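Local structure of uncharacterized protein lp_1913 (Lactobacillus plantarum, 3FLH) at residues B[29-41]-B[68-80]. The protein is of unknown function but belongs to the rhodanese-like family, which includes sulfurtransferases. Residues are numbered along the deposited sequence; the frame is centred on the assembly and turned at random.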
ATOM      1  N   ALA B  29      27.498  -9.580  -7.623  1.00 52.56           N
ATOM      2  CA  ALA B  29      27.653  -9.494  -9.074  1.00 48.40           C
ATOM      3  C   ALA B  29      26.916 -10.622  -9.790  1.00 47.08           C
ATOM      4  O   ALA B  29      27.347 -11.089 -10.846  1.00 40.12           O
ATOM      5  CB  ALA B  29      29.133  -9.522  -9.440  1.00 56.14           C
ATOM      6  N   THR B  30      25.804 -11.057  -9.212  1.00 46.29           N
ATOM      7  CA  THR B  30      25.015 -12.130  -9.798  1.00 42.98           C
ATOM      8  C   THR B  30      24.313 -11.645 -11.065  1.00 41.55           C
ATOM      9  O   THR B  30      24.025 -12.433 -11.967  1.00 41.59           O
ATOM     10  CB  THR B  30      23.969 -12.639  -8.802  1.00 42.23           C
ATOM     11  OG1 THR B  30      24.616 -12.971  -7.568  1.00 47.71           O
ATOM     12  CG2 THR B  30      23.273 -13.871  -9.349  1.00 45.83           C
ATOM     13  N   GLY B  31      24.045 -10.344 -11.125  1.00 35.19           N
ATOM     14  CA  GLY B  31      23.390  -9.768 -12.286  1.00 30.75           C
ATOM     15  C   GLY B  31      22.093 -10.462 -12.642  1.00 34.97           C
ATOM     16  O   GLY B  31      21.856 -10.809 -13.802  1.00 41.01           O
ATOM     17  N   LYS B  32      21.242 -10.668 -11.645  1.00 28.10           N
ATOM     18  CA  LYS B  32      19.965 -11.328 -11.872  1.00 27.78           C
ATOM     19  C   LYS B  32      18.823 -10.310 -11.905  1.00 25.38           C
ATOM     20  O   LYS B  32      17.764 -10.576 -12.470  1.00 31.91           O
ATOM     21  CB  LYS B  32      19.707 -12.363 -10.771  1.00 34.99           C
ATOM     22  CG  LYS B  32      18.550 -13.315 -11.055  1.00 44.50           C
ATOM     23  CD  LYS B  32      18.077 -14.028  -9.785  1.00 46.12           C
ATOM     24  CE  LYS B  32      19.166 -14.902  -9.161  1.00 54.05           C
ATOM     25  NZ  LYS B  32      19.543 -16.079 -10.010  1.00 53.94           N
ATOM     26  N   TYR B  33      19.043  -9.139 -11.314  1.00 25.66           N
ATOM     27  CA  TYR B  33      18.010  -8.106 -11.273  1.00 19.73           C
ATOM     28  C   TYR B  33      18.456  -6.766 -11.862  1.00 22.11           C
ATOM     29  O   TYR B  33      19.623  -6.387 -11.769  1.00 23.73           O
ATOM     30  CB  TYR B  33      17.551  -7.888  -9.825  1.00 19.85           C
ATOM     31  CG  TYR B  33      17.063  -9.141  -9.137  1.00 23.73           C
ATOM     32  CD1 TYR B  33      15.922  -9.806  -9.588  1.00 23.96           C
ATOM     33  CD2 TYR B  33      17.751  -9.678  -8.049  1.00 19.62           C
ATOM     34  CE1 TYR B  33      15.477 -10.980  -8.976  1.00 19.55           C
ATOM     35  CE2 TYR B  33      17.314 -10.851  -7.429  1.00 27.63           C
ATOM     36  CZ  TYR B  33      16.174 -11.496  -7.901  1.00 24.92           C
ATOM     37  OH  TYR B  33      15.735 -12.655  -7.296  1.00 20.76           O
ATOM     38  N   VAL B  34      17.509  -6.067 -12.480  1.00 14.56           N
ATOM     39  CA  VAL B  34      17.745  -4.745 -13.051  1.00 16.74           C
ATOM     40  C   VAL B  34      16.694  -3.867 -12.382  1.00 13.08           C
ATOM     41  O   VAL B  34      15.497  -4.136 -12.479  1.00 14.43           O
ATOM     42  CB  VAL B  34      17.537  -4.722 -14.587  1.00 12.64           C
ATOM     43  CG1 VAL B  34      17.678  -3.289 -15.116  1.00 21.17           C
ATOM     44  CG2 VAL B  34      18.556  -5.633 -15.262  1.00 12.82           C
ATOM     45  N   VAL B  35      17.154  -2.836 -11.686  1.00 10.39           N
ATOM     46  CA  VAL B  35      16.280  -1.921 -10.963  1.00 14.97           C
ATOM     47  C   VAL B  35      15.850  -0.756 -11.861  1.00 17.15           C
ATOM     48  O   VAL B  35      16.687  -0.130 -12.521  1.00 14.86           O
ATOM     49  CB  VAL B  35      17.015  -1.354  -9.705  1.00 15.37           C
ATOM     50  CG1 VAL B  35      16.107  -0.407  -8.933  1.00 11.35           C
ATOM     51  CG2 VAL B  35      17.464  -2.497  -8.802  1.00 13.09           C
ATOM     52  N   LEU B  36      14.546  -0.484 -11.883  1.00  7.89           N
ATOM     53  CA  LEU B  36      13.971   0.601 -12.678  1.00 11.93           C
ATOM     54  C   LEU B  36      13.338   1.638 -11.774  1.00 18.55           C
ATOM     55  O   LEU B  36      12.426   1.325 -11.000  1.00 12.83           O
ATOM     56  CB  LEU B  36      12.886   0.080 -13.625  1.00 10.41           C
ATOM     57  CG  LEU B  36      13.244  -1.079 -14.551  1.00 11.86           C
ATOM     58  CD1 LEU B  36      12.030  -1.432 -15.415  1.00 10.10           C
ATOM     59  CD2 LEU B  36      14.437  -0.689 -15.429  1.00 12.70           C
ATOM     60  N   ASP B  37      13.821   2.872 -11.873  1.00 10.42           N
ATOM     61  CA  ASP B  37      13.297   3.982 -11.077  1.00 11.57           C
ATOM     62  C   ASP B  37      12.142   4.542 -11.905  1.00 11.12           C
ATOM     63  O   ASP B  37      12.371   5.225 -12.898  1.00 11.09           O
ATOM     64  CB  ASP B  37      14.383   5.053 -10.901  1.00  6.65           C
ATOM     65  CG  ASP B  37      13.997   6.127  -9.915  1.00  8.56           C
ATOM     66  OD1 ASP B  37      12.838   6.602  -9.956  1.00 14.32           O
ATOM     67  OD2 ASP B  37      14.859   6.512  -9.083  1.00 14.08           O
ATOM     68  N   VAL B  38      10.908   4.253 -11.509  1.00 15.93           N
ATOM     69  CA  VAL B  38       9.758   4.727 -12.275  1.00 13.63           C
ATOM     70  C   VAL B  38       9.148   6.038 -11.787  1.00 16.72           C
ATOM     71  O   VAL B  38       8.021   6.369 -12.154  1.00 17.14           O
ATOM     72  CB  VAL B  38       8.646   3.657 -12.330  1.00  8.70           C
ATOM     73  CG1 VAL B  38       9.209   2.359 -12.903  1.00 11.46           C
ATOM     74  CG2 VAL B  38       8.077   3.418 -10.943  1.00 10.49           C
ATOM     75  N   ARG B  39       9.885   6.783 -10.967  1.00 14.29           N
ATOM     76  CA  ARG B  39       9.396   8.067 -10.461  1.00 20.26           C
ATOM     77  C   ARG B  39       9.259   9.052 -11.627  1.00 23.37           C
ATOM     78  O   ARG B  39       9.838   8.841 -12.691  1.00 20.03           O
ATOM     79  CB  ARG B  39      10.373   8.654  -9.429  1.00 14.05           C
ATOM     80  CG  ARG B  39      10.482   7.907  -8.100  1.00 15.04           C
ATOM     81  CD  ARG B  39      11.529   8.566  -7.192  1.00 12.76           C
ATOM     82  NE  ARG B  39      12.869   8.508  -7.778  1.00 15.22           N
ATOM     83  CZ  ARG B  39      13.892   9.279  -7.411  1.00 16.22           C
ATOM     84  NH1 ARG B  39      13.743  10.183  -6.450  1.00 12.54           N
ATOM     85  NH2 ARG B  39      15.070   9.149  -8.014  1.00  9.92           N
ATOM     86  N   ASN B  40       8.498  10.127 -11.427  1.00 26.80           N
ATOM     87  CA  ASN B  40       8.323  11.129 -12.473  1.00 23.54           C
ATOM     88  C   ASN B  40       9.647  11.847 -12.738  1.00 30.35           C
ATOM     89  O   ASN B  40      10.460  12.034 -11.829  1.00 24.91           O
ATOM     90  CB  ASN B  40       7.235  12.141 -12.087  1.00 32.92           C
ATOM     91  CG  ASN B  40       7.407  12.687 -10.680  1.00 46.29           C
ATOM     92  OD1 ASN B  40       6.577  12.437  -9.802  1.00 50.72           O
ATOM     93  ND2 ASN B  40       8.484  13.437 -10.458  1.00 44.33           N
ATOM     94  N   ALA B  41       9.856  12.237 -13.993  1.00 30.52           N
ATOM     95  CA  ALA B  41      11.082  12.907 -14.416  1.00 32.45           C
ATOM     96  C   ALA B  41      11.622  13.986 -13.473  1.00 33.40           C
ATOM     97  O   ALA B  41      12.784  13.932 -13.072  1.00 27.36           O
ATOM     98  CB  ALA B  41      10.893  13.492 -15.820  1.00 27.86           C
ATOM     99  N   LEU B  68      14.556  -3.163 -23.050  1.00 27.13           N
ATOM    100  CA  LEU B  68      14.879  -4.047 -21.936  1.00 29.44           C
ATOM    101  C   LEU B  68      15.217  -5.480 -22.338  1.00 27.00           C
ATOM    102  O   LEU B  68      14.623  -6.041 -23.254  1.00 31.83           O
ATOM    103  CB  LEU B  68      13.718  -4.048 -20.932  1.00 30.44           C
ATOM    104  CG  LEU B  68      13.263  -2.678 -20.406  1.00 25.73           C
ATOM    105  CD1 LEU B  68      12.096  -2.860 -19.454  1.00 27.30           C
ATOM    106  CD2 LEU B  68      14.415  -1.969 -19.711  1.00 20.06           C
ATOM    107  N   ASP B  69      16.188  -6.061 -21.642  1.00 36.81           N
ATOM    108  CA  ASP B  69      16.609  -7.434 -21.900  1.00 37.32           C
ATOM    109  C   ASP B  69      15.567  -8.372 -21.295  1.00 36.98           C
ATOM    110  O   ASP B  69      15.299  -8.314 -20.095  1.00 39.51           O
ATOM    111  CB  ASP B  69      17.965  -7.700 -21.252  1.00 35.88           C
ATOM    112  CG  ASP B  69      18.573  -9.012 -21.699  1.00 36.90           C
ATOM    113  OD1 ASP B  69      17.852 -10.031 -21.706  1.00 40.39           O
ATOM    114  OD2 ASP B  69      19.774  -9.023 -22.041  1.00 42.11           O
ATOM    115  N   PRO B  70      14.975  -9.256 -22.116  1.00 38.52           N
ATOM    116  CA  PRO B  70      13.954 -10.207 -21.666  1.00 37.63           C
ATOM    117  C   PRO B  70      14.440 -11.304 -20.720  1.00 37.47           C
ATOM    118  O   PRO B  70      13.635 -11.966 -20.066  1.00 42.81           O
ATOM    119  CB  PRO B  70      13.416 -10.769 -22.977  1.00 40.47           C
ATOM    120  CG  PRO B  70      14.632 -10.780 -23.843  1.00 41.99           C
ATOM    121  CD  PRO B  70      15.250  -9.430 -23.555  1.00 42.78           C
ATOM    122  N   ALA B  71      15.753 -11.492 -20.650  1.00 31.75           N
ATOM    123  CA  ALA B  71      16.335 -12.513 -19.783  1.00 35.05           C
ATOM    124  C   ALA B  71      16.546 -12.000 -18.359  1.00 32.59           C
ATOM    125  O   ALA B  71      16.865 -12.772 -17.456  1.00 38.53           O
ATOM    126  CB  ALA B  71      17.665 -12.987 -20.365  1.00 27.71           C
ATOM    127  N   LYS B  72      16.366 -10.699 -18.161  1.00 28.94           N
ATOM    128  CA  LYS B  72      16.559 -10.094 -16.847  1.00 22.52           C
ATOM    129  C   LYS B  72      15.257  -9.957 -16.056  1.00 25.05           C
ATOM    130  O   LYS B  72      14.168  -9.931 -16.629  1.00 21.45           O
ATOM    131  CB  LYS B  72      17.188  -8.707 -17.007  1.00 18.62           C
ATOM    132  CG  LYS B  72      18.567  -8.701 -17.644  1.00 26.63           C
ATOM    133  CD  LYS B  72      19.618  -9.258 -16.694  1.00 38.00           C
ATOM    134  CE  LYS B  72      21.020  -9.149 -17.292  1.00 37.88           C
ATOM    135  NZ  LYS B  72      22.061  -9.578 -16.326  1.00 27.85           N
ATOM    136  N   THR B  73      15.374  -9.879 -14.736  1.00 19.20           N
ATOM    137  CA  THR B  73      14.203  -9.694 -13.895  1.00 16.06           C
ATOM    138  C   THR B  73      14.237  -8.241 -13.447  1.00 17.07           C
ATOM    139  O   THR B  73      15.246  -7.760 -12.930  1.00 17.30           O
ATOM    140  CB  THR B  73      14.217 -10.635 -12.672  1.00 16.54           C
ATOM    141  OG1 THR B  73      14.081 -11.988 -13.120  1.00 19.65           O
ATOM    142  CG2 THR B  73      13.059 -10.314 -11.729  1.00 14.42           C
ATOM    143  N   TYR B  74      13.133  -7.535 -13.662  1.00 16.69           N
ATOM    144  CA  TYR B  74      13.064  -6.125 -13.306  1.00 14.31           C
ATOM    145  C   TYR B  74      12.393  -5.835 -11.978  1.00 12.20           C
ATOM    146  O   TYR B  74      11.424  -6.488 -11.603  1.00 20.08           O
ATOM    147  CB  TYR B  74      12.373  -5.380 -14.444  1.00 16.54           C
ATOM    148  CG  TYR B  74      13.205  -5.443 -15.701  1.00 17.65           C
ATOM    149  CD1 TYR B  74      14.237  -4.528 -15.920  1.00 13.23           C
ATOM    150  CD2 TYR B  74      13.038  -6.482 -16.617  1.00 11.80           C
ATOM    151  CE1 TYR B  74      15.085  -4.653 -17.018  1.00 15.02           C
ATOM    152  CE2 TYR B  74      13.883  -6.615 -17.714  1.00 12.75           C
ATOM    153  CZ  TYR B  74      14.903  -5.698 -17.904  1.00  8.82           C
ATOM    154  OH  TYR B  74      15.743  -5.826 -18.978  1.00 12.14           O
ATOM    155  N   VAL B  75      12.938  -4.854 -11.265  1.00 15.10           N
ATOM    156  CA  VAL B  75      12.407  -4.427  -9.974  1.00 17.14           C
ATOM    157  C   VAL B  75      12.086  -2.939 -10.110  1.00 14.98           C
ATOM    158  O   VAL B  75      12.970  -2.128 -10.377  1.00 14.29           O
ATOM    159  CB  VAL B  75      13.449  -4.635  -8.837  1.00 14.82           C
ATOM    160  CG1 VAL B  75      12.871  -4.199  -7.497  1.00 14.12           C
ATOM    161  CG2 VAL B  75      13.864  -6.107  -8.774  1.00 23.72           C
ATOM    162  N   VAL B  76      10.820  -2.582  -9.934  1.00 13.42           N
ATOM    163  CA  VAL B  76      10.414  -1.190 -10.061  1.00 10.48           C
ATOM    164  C   VAL B  76      10.185  -0.549  -8.694  1.00 13.04           C
ATOM    165  O   VAL B  76       9.944  -1.247  -7.714  1.00 12.51           O
ATOM    166  CB  VAL B  76       9.102  -1.066 -10.883  1.00  8.36           C
ATOM    167  CG1 VAL B  76       9.290  -1.649 -12.273  1.00 12.92           C
ATOM    168  CG2 VAL B  76       7.974  -1.787 -10.163  1.00  8.09           C
ATOM    169  N   TYR B  77      10.271   0.779  -8.632  1.00 12.87           N
ATOM    170  CA  TYR B  77      10.024   1.496  -7.386  1.00 15.85           C
ATOM    171  C   TYR B  77       9.699   2.968  -7.613  1.00 10.54           C
ATOM    172  O   TYR B  77      10.200   3.597  -8.547  1.00 10.90           O
ATOM    173  CB  TYR B  77      11.231   1.377  -6.439  1.00 11.13           C
ATOM    174  CG  TYR B  77      12.437   2.208  -6.838  1.00 12.71           C
ATOM    175  CD1 TYR B  77      12.496   3.580  -6.554  1.00  7.13           C
ATOM    176  CD2 TYR B  77      13.528   1.618  -7.481  1.00 13.57           C
ATOM    177  CE1 TYR B  77      13.614   4.335  -6.899  1.00 11.63           C
ATOM    178  CE2 TYR B  77      14.651   2.364  -7.828  1.00 15.09           C
ATOM    179  CZ  TYR B  77      14.688   3.711  -7.533  1.00 11.98           C
ATOM    180  OH  TYR B  77      15.809   4.433  -7.842  1.00 13.17           O
ATOM    181  N   ASP B  78       8.838   3.505  -6.757  1.00  7.08           N
ATOM    182  CA  ASP B  78       8.466   4.909  -6.824  1.00  7.82           C
ATOM    183  C   ASP B  78       9.079   5.484  -5.556  1.00 14.66           C
ATOM    184  O   ASP B  78       9.763   4.765  -4.815  1.00 11.34           O
ATOM    185  CB  ASP B  78       6.936   5.070  -6.825  1.00 15.99           C
ATOM    186  CG  ASP B  78       6.483   6.503  -7.136  1.00 19.88           C
ATOM    187  OD1 ASP B  78       7.322   7.347  -7.527  1.00 18.90           O
ATOM    188  OD2 ASP B  78       5.275   6.787  -7.001  1.00 17.22           O
ATOM    189  N   TRP B  79       8.846   6.761  -5.287  1.00 12.06           N
ATOM    190  CA  TRP B  79       9.444   7.361  -4.102  1.00 15.64           C
ATOM    191  C   TRP B  79       8.946   6.722  -2.815  1.00 17.25           C
ATOM    192  O   TRP B  79       9.680   6.633  -1.831  1.00 13.51           O
ATOM    193  CB  TRP B  79       9.208   8.877  -4.081  1.00 20.48           C
ATOM    194  CG  TRP B  79       7.788   9.311  -3.874  1.00 15.43           C
ATOM    195  CD1 TRP B  79       6.768   9.267  -4.780  1.00 21.68           C
ATOM    196  CD2 TRP B  79       7.246   9.894  -2.685  1.00 17.88           C
ATOM    197  NE1 TRP B  79       5.620   9.796  -4.228  1.00 17.32           N
ATOM    198  CE2 TRP B  79       5.887  10.187  -2.942  1.00 25.28           C
ATOM    199  CE3 TRP B  79       7.779  10.200  -1.426  1.00 25.51           C
ATOM    200  CZ2 TRP B  79       5.050  10.773  -1.982  1.00 21.15           C
ATOM    201  CZ3 TRP B  79       6.946  10.784  -0.471  1.00 30.91           C
ATOM    202  CH2 TRP B  79       5.597  11.063  -0.757  1.00 19.41           C
ATOM    203  N   THR B  80       7.707   6.249  -2.828  1.00 17.12           N
ATOM    204  CA  THR B  80       7.145   5.626  -1.643  1.00 22.27           C
ATOM    205  C   THR B  80       6.242   4.463  -2.047  1.00 16.56           C
ATOM    206  O   THR B  80       5.724   4.425  -3.164  1.00 20.12           O
ATOM    207  CB  THR B  80       6.346   6.667  -0.819  1.00 24.81           C
ATOM    208  OG1 THR B  80       6.096   6.153   0.491  1.00 33.29           O
ATOM    209  CG2 THR B  80       5.021   6.981  -1.500  1.00 22.39           C
TER
HETATM  210  O   HOH W   1      17.257 -12.532 -14.201  1.00 37.09           O
HETATM  211  O   HOH W   2       7.269  10.063  -8.801  1.00 27.28           O
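Val35 and Val75 pair at the middle of two parallel strands, 33-37 and 73-77, where Leu36 N gives a nearly straight hydrogen bond (175°) to Val75 O, at 2.7 Å. Beta-branched valines suit such extended backbone; Val76 packs on helix 85-95, and Leu36, on the same face, lies against Tyr74 and Met56. On the face of Val35, Tyr77 reaches back across to the neighbouring strand. Its CB carries CG between the backbone N and the carbonyl carbon (chi1 74°), which swings the ring over Asp37. Tyr77 CD2 and CE2 then meet Val35 CG1 at the ring edge, CE2 at 3.3 Å, while Asp37 CA makes a CH-pi contact over one face. Tyr77 CE1 and CZ run beside the Asp37 carboxylate, turned 54° from the ring, and Tyr77 OH ends 2.6 Å from Asp37 OD2, a weak hydrogen bond; its stronger partner is Ile50 N. Tyrosine thus offers a flat apolar ring with a satisfied polar tip. Arg39 NE lies 2.9 Å from Asp37 OD1, in the guanidinium plane, and NH2 takes OD2 from the syn side. The short carboxylate also accepts Arg39 N, an Asx turn. An alanine in place of Asp37 would probably leave the buried guanidinium, otherwise bridged to Asp48, without this charge partner and undo the turn. These are adjacent inner strands of a helix-flanked parallel sheet, as in the alpha/beta rhodanese-like fold.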